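Local coordinates for protein (R)-specific enoyl-CoA hydratase (Pseudomonas aeruginosa, PDB 5CPG) that probably catalyses the reversible, (R)-specific hydration of trans-2-enoyl-CoA to (3R)-3-hydroxyacyl-CoA, at residues R91-G96 and K126-G131; K100-V105 and R119-A124. One frame throughout, in Å; residues are numbered along the deposited sequence.

Contact 1: residues R91-G96 and K126-G131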
loop_
_atom_site.group_PDB
_atom_site.type_symbol
_atom_site.label_atom_id
_atom_site.label_comp_id
_atom_site.label_asym_id
_atom_site.label_seq_id
_atom_site.Cartn_x
_atom_site.Cartn_y
_atom_site.Cartn_z
ATOM N N ARG A 91 -0.318 -2.514 15.462
ATOM C CA ARG A 91 -1.299 -1.670 16.159
ATOM C C ARG A 91 -2.125 -0.898 15.150
ATOM O O ARG A 91 -1.610 -0.510 14.117
ATOM C CB ARG A 91 -0.595 -0.681 17.108
ATOM C CG ARG A 91 0.106 -1.341 18.318
ATOM C CD ARG A 91 0.906 -0.340 19.134
ATOM N NE ARG A 91 1.448 -0.939 20.374
ATOM C CZ ARG A 91 2.585 -1.628 20.435
ATOM N NH1 ARG A 91 3.315 -1.811 19.331
ATOM N NH2 ARG A 91 3.002 -2.130 21.599
ATOM N N PRO A 92 -3.385 -0.610 15.474
ATOM C CA PRO A 92 -4.169 0.250 14.586
ATOM C C PRO A 92 -3.683 1.703 14.590
ATOM O O PRO A 92 -3.006 2.173 15.521
ATOM C CB PRO A 92 -5.573 0.169 15.171
ATOM C CG PRO A 92 -5.339 -0.130 16.601
ATOM C CD PRO A 92 -4.149 -0.998 16.674
ATOM N N VAL A 93 -4.029 2.401 13.531
ATOM C CA VAL A 93 -3.698 3.807 13.387
ATOM C C VAL A 93 -5.011 4.568 13.334
ATOM O O VAL A 93 -5.905 4.194 12.554
ATOM C CB VAL A 93 -2.892 4.053 12.120
ATOM C CG1 VAL A 93 -2.593 5.570 11.933
ATOM C CG2 VAL A 93 -1.582 3.214 12.150
ATOM N N LYS A 94 -5.139 5.618 14.147
ATOM C CA LYS A 94 -6.427 6.296 14.251
ATOM C C LYS A 94 -6.351 7.660 13.602
ATOM O O LYS A 94 -5.252 8.199 13.417
ATOM C CB LYS A 94 -6.852 6.402 15.723
ATOM C CG LYS A 94 -6.968 5.029 16.399
ATOM C CD LYS A 94 -7.336 5.118 17.869
ATOM C CE LYS A 94 -6.268 5.836 18.671
ATOM N NZ LYS A 94 -6.311 5.503 20.128
ATOM N N LEU A 95 -7.501 8.184 13.210
ATOM C CA LEU A 95 -7.592 9.559 12.743
ATOM C C LEU A 95 -6.934 10.474 13.753
ATOM O O LEU A 95 -7.197 10.369 14.956
ATOM C CB LEU A 95 -9.056 9.946 12.547
ATOM C CG LEU A 95 -9.327 11.360 12.057
ATOM C CD1 LEU A 95 -8.724 11.558 10.667
ATOM C CD2 LEU A 95 -10.855 11.561 12.040
ATOM N N GLY A 96 -6.050 11.358 13.287
ATOM C CA GLY A 96 -5.351 12.224 14.226
ATOM C C GLY A 96 -4.058 11.707 14.831
ATOM O O GLY A 96 -3.440 12.369 15.665
ATOM N N LYS A 126 4.867 4.101 19.959
ATOM C CA LYS A 126 4.466 2.706 19.854
ATOM C C LYS A 126 4.653 2.245 18.401
ATOM O O LYS A 126 4.307 2.972 17.483
ATOM C CB LYS A 126 3.014 2.537 20.277
ATOM C CG LYS A 126 2.817 2.786 21.773
ATOM C CD LYS A 126 3.383 1.616 22.576
ATOM C CE LYS A 126 3.190 1.812 24.085
ATOM N NZ LYS A 126 4.204 2.701 24.736
ATOM N N GLN A 127 5.175 1.050 18.183
ATOM C CA GLN A 127 5.327 0.581 16.790
ATOM C C GLN A 127 3.978 0.107 16.208
ATOM O O GLN A 127 3.271 -0.699 16.799
ATOM C CB GLN A 127 6.391 -0.531 16.734
ATOM C CG GLN A 127 6.731 -0.982 15.313
ATOM C CD GLN A 127 8.003 -1.812 15.271
ATOM O OE1 GLN A 127 8.535 -2.170 16.303
ATOM N NE2 GLN A 127 8.500 -2.095 14.076
ATOM N N VAL A 128 3.606 0.616 15.035
ATOM C CA VAL A 128 2.348 0.207 14.420
ATOM C C VAL A 128 2.554 -0.797 13.280
ATOM O O VAL A 128 1.680 -1.586 12.991
ATOM C CB VAL A 128 1.557 1.416 13.932
ATOM C CG1 VAL A 128 1.225 2.317 15.113
ATOM C CG2 VAL A 128 2.309 2.188 12.896
ATOM N N VAL A 129 3.736 -0.791 12.701
ATOM C CA VAL A 129 4.085 -1.735 11.628
ATOM C C VAL A 129 5.538 -2.132 11.758
ATOM O O VAL A 129 6.404 -1.310 12.035
ATOM C CB VAL A 129 3.831 -1.116 10.190
ATOM C CG1 VAL A 129 4.447 -1.973 9.088
ATOM C CG2 VAL A 129 2.393 -0.969 9.957
ATOM N N ASP A 130 5.805 -3.419 11.532
ATOM C CA ASP A 130 7.162 -3.893 11.427
ATOM C C ASP A 130 7.304 -4.575 10.081
ATOM O O ASP A 130 6.332 -5.098 9.531
ATOM C CB ASP A 130 7.484 -4.878 12.562
ATOM C CG ASP A 130 8.951 -5.152 12.684
ATOM O OD1 ASP A 130 9.759 -4.257 12.353
ATOM O OD2 ASP A 130 9.300 -6.291 13.072
ATOM N N GLY A 131 8.506 -4.608 9.556
ATOM C CA GLY A 131 8.674 -5.289 8.282
ATOM C C GLY A 131 10.014 -5.047 7.655
ATOM O O GLY A 131 10.888 -4.397 8.214
#

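Contact 2: residues K100-V105 and R119-A124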
loop_
_atom_site.group_PDB
_atom_site.type_symbol
_atom_site.label_atom_id
_atom_site.label_comp_id
_atom_site.label_asym_id
_atom_site.label_seq_id
_atom_site.Cartn_x
_atom_site.Cartn_y
_atom_site.Cartn_z
ATOM N N LYS A 100 5.713 8.006 11.984
ATOM C CA LYS A 100 7.086 8.151 11.557
ATOM C C LYS A 100 7.579 6.827 10.989
ATOM O O LYS A 100 7.544 5.810 11.702
ATOM C CB LYS A 100 7.970 8.582 12.738
ATOM C CG LYS A 100 9.449 8.595 12.414
ATOM C CD LYS A 100 10.254 8.926 13.657
ATOM C CE LYS A 100 9.818 8.014 14.829
ATOM N NZ LYS A 100 10.554 8.257 16.125
ATOM N N VAL A 101 7.937 6.833 9.717
ATOM C CA VAL A 101 8.585 5.692 9.092
ATOM C C VAL A 101 10.070 5.766 9.391
ATOM O O VAL A 101 10.703 6.823 9.199
ATOM C CB VAL A 101 8.386 5.659 7.566
ATOM C CG1 VAL A 101 9.240 4.568 6.958
ATOM C CG2 VAL A 101 6.896 5.469 7.235
ATOM N N GLU A 102 10.599 4.677 9.916
ATOM C CA GLU A 102 12.043 4.565 10.118
ATOM C C GLU A 102 12.599 3.497 9.184
ATOM O O GLU A 102 12.140 2.364 9.224
ATOM C CB GLU A 102 12.372 4.213 11.564
ATOM C CG GLU A 102 13.904 4.178 11.743
ATOM C CD GLU A 102 14.393 3.566 13.051
ATOM O OE1 GLU A 102 13.970 2.449 13.427
ATOM O OE2 GLU A 102 15.235 4.219 13.699
ATOM N N LEU A 103 13.558 3.873 8.366
ATOM C CA LEU A 103 14.214 2.918 7.466
ATOM C C LEU A 103 15.570 2.615 8.043
ATOM O O LEU A 103 16.231 3.509 8.559
ATOM C CB LEU A 103 14.380 3.484 6.057
ATOM C CG LEU A 103 13.101 3.919 5.344
ATOM C CD1 LEU A 103 13.469 4.436 3.961
ATOM C CD2 LEU A 103 12.135 2.726 5.281
ATOM N N GLU A 104 16.036 1.384 7.884
ATOM C CA GLU A 104 17.418 1.100 8.272
ATOM C C GLU A 104 18.044 0.095 7.309
ATOM O O GLU A 104 17.436 -0.933 7.051
ATOM C CB GLU A 104 17.474 0.521 9.682
ATOM C CG GLU A 104 18.934 0.315 10.155
ATOM C CD GLU A 104 19.016 -0.371 11.525
ATOM O OE1 GLU A 104 18.002 -0.386 12.261
ATOM O OE2 GLU A 104 20.103 -0.912 11.855
ATOM N N VAL A 105 19.251 0.373 6.816
ATOM C CA VAL A 105 19.916 -0.590 5.925
ATOM C C VAL A 105 20.383 -1.815 6.733
ATOM O O VAL A 105 21.160 -1.667 7.686
ATOM C CB VAL A 105 21.111 0.027 5.195
ATOM C CG1 VAL A 105 21.828 -1.071 4.386
ATOM C CG2 VAL A 105 20.698 1.230 4.295
ATOM N N ARG A 119 10.122 0.235 9.619
ATOM C CA ARG A 119 9.314 0.260 10.828
ATOM C C ARG A 119 8.471 1.522 10.833
ATOM O O ARG A 119 8.917 2.543 10.293
ATOM C CB ARG A 119 10.204 0.238 12.087
ATOM C CG ARG A 119 11.270 -0.889 12.050
ATOM C CD ARG A 119 12.411 -0.624 13.043
ATOM N NE ARG A 119 13.494 -1.625 12.878
ATOM C CZ ARG A 119 14.781 -1.343 12.672
ATOM N NH1 ARG A 119 15.221 -0.090 12.644
ATOM N NH2 ARG A 119 15.653 -2.336 12.545
ATOM N N VAL A 120 7.302 1.455 11.447
ATOM C CA VAL A 120 6.446 2.650 11.533
ATOM C C VAL A 120 6.011 2.807 12.978
ATOM O O VAL A 120 5.552 1.855 13.614
ATOM C CB VAL A 120 5.171 2.570 10.649
ATOM C CG1 VAL A 120 4.424 3.927 10.699
ATOM C CG2 VAL A 120 5.536 2.225 9.223
ATOM N N PHE A 121 6.150 4.036 13.475
ATOM C CA PHE A 121 5.778 4.374 14.850
ATOM C C PHE A 121 4.776 5.491 14.871
ATOM O O PHE A 121 4.806 6.353 14.004
ATOM C CB PHE A 121 7.005 4.818 15.655
ATOM C CG PHE A 121 8.077 3.779 15.734
ATOM C CD1 PHE A 121 9.049 3.744 14.768
ATOM C CD2 PHE A 121 8.069 2.820 16.737
ATOM C CE1 PHE A 121 10.066 2.771 14.783
ATOM C CE2 PHE A 121 9.103 1.819 16.777
ATOM C CZ PHE A 121 10.083 1.813 15.800
ATOM N N ASN A 122 3.941 5.497 15.893
ATOM C CA ASN A 122 2.987 6.584 16.049
ATOM C C ASN A 122 3.542 7.631 17.007
ATOM O O ASN A 122 4.673 7.522 17.493
ATOM C CB ASN A 122 1.621 6.072 16.517
ATOM C CG ASN A 122 1.644 5.435 17.915
ATOM O OD1 ASN A 122 2.553 5.664 18.704
ATOM N ND2 ASN A 122 0.632 4.635 18.215
ATOM N N GLN A 123 2.725 8.637 17.280
ATOM C CA GLN A 123 3.175 9.824 18.026
ATOM C C GLN A 123 3.576 9.514 19.474
ATOM O O GLN A 123 4.275 10.308 20.113
ATOM C CB GLN A 123 2.080 10.906 17.991
ATOM C CG GLN A 123 0.779 10.596 18.753
ATOM C CD GLN A 123 -0.165 9.776 17.942
ATOM O OE1 GLN A 123 0.186 9.325 16.842
ATOM N NE2 GLN A 123 -1.401 9.628 18.431
ATOM N N ALA A 124 3.143 8.362 19.972
ATOM C CA ALA A 124 3.423 7.933 21.338
ATOM C C ALA A 124 4.624 6.980 21.365
ATOM O O ALA A 124 4.998 6.403 22.401
ATOM C CB ALA A 124 2.222 7.284 21.922
#

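Contact 1: residues R91-G96 and K126-G131
Gln127 O takes the shortest polar bond between 91-96 and 126-131, from Arg91 NH1 at 2.8 Å. The bond is fairly straight, 154° at the hydrogen; it uses a lone pair in the carbonyl plane and leaves the guanidinium close to its own plane. Arg91 gets there with CG beside its backbone N (chi1 -68°) and an extended chain that runs past the same carbonyl, CD lying 3.3 Å from Gln127 O. One face of the guanidinium is met, toward its rim, by Lys126 CD, 3.5 Å above the plane, while Lys126 CB packs against Arg91 CD at 3.7 Å. The ammonium bends off, keeping Lys126 NZ 5.9 Å from Arg91 NH2. The backbones add a weak bond, Arg91 N to Val128 O at 3.3 Å. Two consecutive residues, Val128 and Val129, sit opposite the single Val120, which makes a classic beta bulge, here near the start of strand 127-136 in the antiparallel hotdog sheet; the loop leaving strand 81-89 meets this strand at Val128. On the buried side, Val93 CG2 touches Val128 CB at 4.0 Å, the two side chains crossing at about a right angle. Gln127 turns its amide along its own strand, NE2 donating to Val129 O at 3.0 Å.

Contact 2: residues K100-V105 and R119-A124
Arg119 touches segment 100-105 at CB, at CD and at its guanidinium. Its CB lies 4.1 Å from Glu102 O, and CG stands beside the backbone N (chi1 -50°), starting an extended run to NE that lies alongside Glu102 and points the same way. CD then passes Glu102 OE1 at 3.5 Å. At the tip, NH1 serves two carboxylates, donating to Glu102 OE1 from above its carboxylate plane and, at 2.8 Å, to Glu104 OE1; NH2 adds a longer bond to that same Glu104 oxygen. All three bonds leave near the guanidinium plane, but both carboxylates are turned steeply against it, by well over half a right angle. Glu104 OE1 is met nearly along its C-O axis by NH1 and from above the carboxylate plane by NH2. This salt-bridge network sits on the hairpin of strands 98-109 and 113-121, neighbours in the antiparallel hotdog sheet, whose short segments here run at 152° to each other. Two hydrogen-bonded pairs, Lys100 with Phe121 and Glu102 with Arg119, flank the non-hydrogen-bonded pair Val101 with Val120; Glu102 N to Arg119 O is 2.7 Å. The valines point to the buried face, which helix 62-73 covers at Val101, and Val101 CG2 meets Val120 CG2 at 4.0 Å. On the face carrying Arg119, the Phe121 ring turns an edge to Glu102, with CE1 4.1 Å from OE1. Just after Phe121, Asn122 OD1 accepts from Ala124 N at 3.0 Å, an Asx turn.

How the contacts relate
From the N terminus the chain first enters contact 1 at 91-96, in the loop after strand 81-89, and goes on into strand 98-109, where 100-105 opens contact 2. It returns through 119-124 on strand 113-121, closing the inner hairpin, and then turns into 126-131, which closes the longer loop begun at 91. Contact 2 is thus enclosed by contact 1 without crossing it. Contact 1 joins the loop after strand 81-89 to strand 127-136, and contact 2 pairs strands 98-109 and 113-121. Two probable hydrogen bonds connect them: Val120 O lies 2.7 Å from Val128 N, and Val120 N lies 3.0 Å from Val129 O.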